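Side-chain contact in glycerol kinase, putative (Plasmodium falciparum, PDB 2W40), which probably phosphorylates glycerol with ATP, giving sn-glycerol 3-phosphate in the glycerol degradation pathway: residues 318-321 and 322-326. Numbering follows the deposited sequence.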
ATOM      1  N   VAL C 318      11.628   0.343   5.722  1.00 10.01           N
ATOM      2  CA  VAL C 318      11.097   0.644   6.998  1.00 10.50           C
ATOM      3  C   VAL C 318      11.014   2.154   7.162  1.00 10.77           C
ATOM      4  O   VAL C 318      10.034   2.713   7.731  1.00 13.42           O
ATOM      5  CB  VAL C 318      11.927  -0.091   8.149  1.00 12.44           C
ATOM      6  CG1 VAL C 318      11.468   0.493   9.565  1.00 13.96           C
ATOM      7  CG2 VAL C 318      11.787  -1.604   7.988  1.00 16.16           C
ATOM      8  N   SER C 319      12.029   2.854   6.640  1.00 10.90           N
ATOM      9  CA  SER C 319      12.043   4.318   6.658  1.00 11.29           C
ATOM     10  C   SER C 319      10.882   4.948   5.860  1.00 12.08           C
ATOM     11  O   SER C 319      10.347   5.961   6.235  1.00 13.26           O
ATOM     12  CB  SER C 319      13.392   4.862   6.214  1.00 13.72           C
ATOM     13  OG  SER C 319      14.375   4.405   7.185  1.00 19.63           O
ATOM     14  N   TRP C 320      10.601   4.300   4.716  1.00 10.97           N
ATOM     15  CA  TRP C 320       9.484   4.703   3.897  1.00 10.01           C
ATOM     16  C   TRP C 320       8.127   4.547   4.646  1.00 10.83           C
ATOM     17  O   TRP C 320       7.260   5.427   4.644  1.00 11.94           O
ATOM     18  CB  TRP C 320       9.486   4.023   2.572  1.00  9.83           C
ATOM     19  CG  TRP C 320       8.418   4.448   1.623  1.00 11.04           C
ATOM     20  CD1 TRP C 320       8.508   5.410   0.649  1.00 11.84           C
ATOM     21  CD2 TRP C 320       7.123   3.875   1.517  1.00 11.57           C
ATOM     22  NE1 TRP C 320       7.323   5.502  -0.028  1.00 13.10           N
ATOM     23  CE2 TRP C 320       6.466   4.546   0.459  1.00 12.56           C
ATOM     24  CE3 TRP C 320       6.470   2.838   2.175  1.00 13.12           C
ATOM     25  CZ2 TRP C 320       5.188   4.234   0.097  1.00 15.71           C
ATOM     26  CZ3 TRP C 320       5.133   2.559   1.808  1.00 12.95           C
ATOM     27  CH2 TRP C 320       4.559   3.209   0.763  1.00 12.70           C
ATOM     28  N   LEU C 321       7.989   3.426   5.312  1.00  9.21           N
ATOM     29  CA  LEU C 321       6.805   3.122   6.135  1.00  9.77           C
ATOM     30  C   LEU C 321       6.647   4.171   7.208  1.00 10.70           C
ATOM     31  O   LEU C 321       5.549   4.600   7.474  1.00 12.31           O
ATOM     32  CB  LEU C 321       6.917   1.736   6.743  1.00  8.59           C
ATOM     33  CG  LEU C 321       6.843   0.548   5.756  1.00 10.17           C
ATOM     34  CD1 LEU C 321       7.214  -0.727   6.542  1.00 13.56           C
ATOM     35  CD2 LEU C 321       5.446   0.405   5.151  1.00 10.68           C
ATOM     36  N   LEU C 322       7.732   4.513   7.884  1.00 13.41           N
ATOM     37  CA  LEU C 322       7.685   5.485   8.966  1.00 14.55           C
ATOM     38  C   LEU C 322       7.259   6.841   8.372  1.00 14.66           C
ATOM     39  O   LEU C 322       6.435   7.586   8.914  1.00 15.62           O
ATOM     40  CB  LEU C 322       9.099   5.631   9.520  1.00 15.90           C
ATOM     41  CG  LEU C 322       9.263   6.586  10.680  1.00 15.57           C
ATOM     42  CD1 LEU C 322       8.376   6.164  11.864  1.00 18.10           C
ATOM     43  CD2 LEU C 322      10.765   6.656  11.093  1.00 19.09           C
ATOM     44  N   LYS C 323       7.865   7.261   7.269  1.00 15.65           N
ATOM     45  CA  LYS C 323       7.560   8.565   6.741  1.00 15.55           C
ATOM     46  C   LYS C 323       6.087   8.690   6.350  1.00 16.52           C
ATOM     47  O   LYS C 323       5.504   9.790   6.449  1.00 17.27           O
ATOM     48  CB  LYS C 323       8.404   8.774   5.520  1.00 16.66           C
ATOM     49  CG  LYS C 323       8.191  10.060   4.773  1.00 17.76           C
ATOM     50  CD  LYS C 323       9.116  10.178   3.483  1.00 22.79           C
ATOM     51  CE  LYS C 323       8.686  11.386   2.408  1.00 23.15           C
ATOM     52  NZ  LYS C 323       9.116  12.817   2.881  1.00 33.20           N
ATOM     53  N   ASN C 324       5.502   7.588   5.843  1.00 13.62           N
ATOM     54  CA  ASN C 324       4.129   7.564   5.349  1.00 13.50           C
ATOM     55  C   ASN C 324       3.146   6.994   6.363  1.00 13.65           C
ATOM     56  O   ASN C 324       1.993   6.744   6.012  1.00 12.03           O
ATOM     57  CB  ASN C 324       4.104   6.844   4.028  1.00 13.88           C
ATOM     58  CG  ASN C 324       4.935   7.576   3.012  1.00 15.57           C
ATOM     59  OD1 ASN C 324       6.105   7.188   2.688  1.00 24.24           O
ATOM     60  ND2 ASN C 324       4.486   8.721   2.676  1.00 10.79           N
ATOM     61  N   LYS C 325       3.611   6.887   7.629  1.00 13.66           N
ATOM     62  CA  LYS C 325       2.726   6.708   8.784  1.00 13.77           C
ATOM     63  C   LYS C 325       2.201   5.312   8.955  1.00 13.97           C
ATOM     64  O   LYS C 325       1.318   5.088   9.758  1.00 16.91           O
ATOM     65  CB  LYS C 325       1.535   7.692   8.827  1.00 15.05           C
ATOM     66  CG  LYS C 325       1.843   9.142   8.613  1.00 16.39           C
ATOM     67  CD  LYS C 325       2.855   9.676   9.522  1.00 23.88           C
ATOM     68  CE  LYS C 325       2.949  11.187   9.275  1.00 28.20           C
ATOM     69  NZ  LYS C 325       4.308  11.629   8.952  1.00 35.48           N
ATOM     70  N   LEU C 326       2.780   4.367   8.244  1.00 12.96           N
ATOM     71  CA  LEU C 326       2.403   2.992   8.373  1.00 13.41           C
ATOM     72  C   LEU C 326       3.048   2.341   9.602  1.00 14.12           C
ATOM     73  O   LEU C 326       2.580   1.311  10.072  1.00 15.02           O
ATOM     74  CB  LEU C 326       2.739   2.269   7.089  1.00 11.84           C
ATOM     75  CG  LEU C 326       1.817   2.674   5.927  1.00 13.86           C
ATOM     76  CD1 LEU C 326       2.374   2.267   4.549  1.00 15.10           C
ATOM     77  CD2 LEU C 326       0.364   2.187   6.130  1.00 12.17           C
TER
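The first torsion of W320 (chi1 -176°) sets the indole beside its own carbonyl carbon, and that of L326 puts CG next to the backbone N, which leaves the two side chains side by side and pointing the same way. CD1 of L326 meets the indole obliquely, 3.9 Å from CZ3 of W320, and also packs 3.6 Å from CD2 of L321. The L321 and L326 side chains cross at about a right angle, and CD2 of L321 sits at the edge of the W320 ring, in its plane, so three apolar side chains pack together at the C-terminal end of helix 315-323. The end of the N324 side chain lies over one face of the indole, offset toward the rim, with the amide plane turned 49° from the ring.

The backbone that brings L326 back to L321 is a Schellman motif, a common way of ending a helix. Helical bonding runs on to N324, whose N lies 3.0 Å from O of W320. The chain then turns at K325, with positive phi, and N of L326 donates to O of L321 at 2.9 Å while N of K325 bonds to O of L322 at 3.2 Å. The L321–L326 bond is noticeably bent, at 139° about the hydrogen. The apolar contact between L321 and L326 thus spans the same two residues as the outer bond of the motif.

W320 NE1 is hydrogen-bonded to O of T375 of the second subunit, and L326 packs on N324 of that subunit, which places the C-terminal end of this helix at the interface with the second subunit. Within the C-terminal FGGY domain, helix 315-323 lies against helix 377-403 through V318 on L385 and L321 on V381, and the turn after it adds L326 on R377.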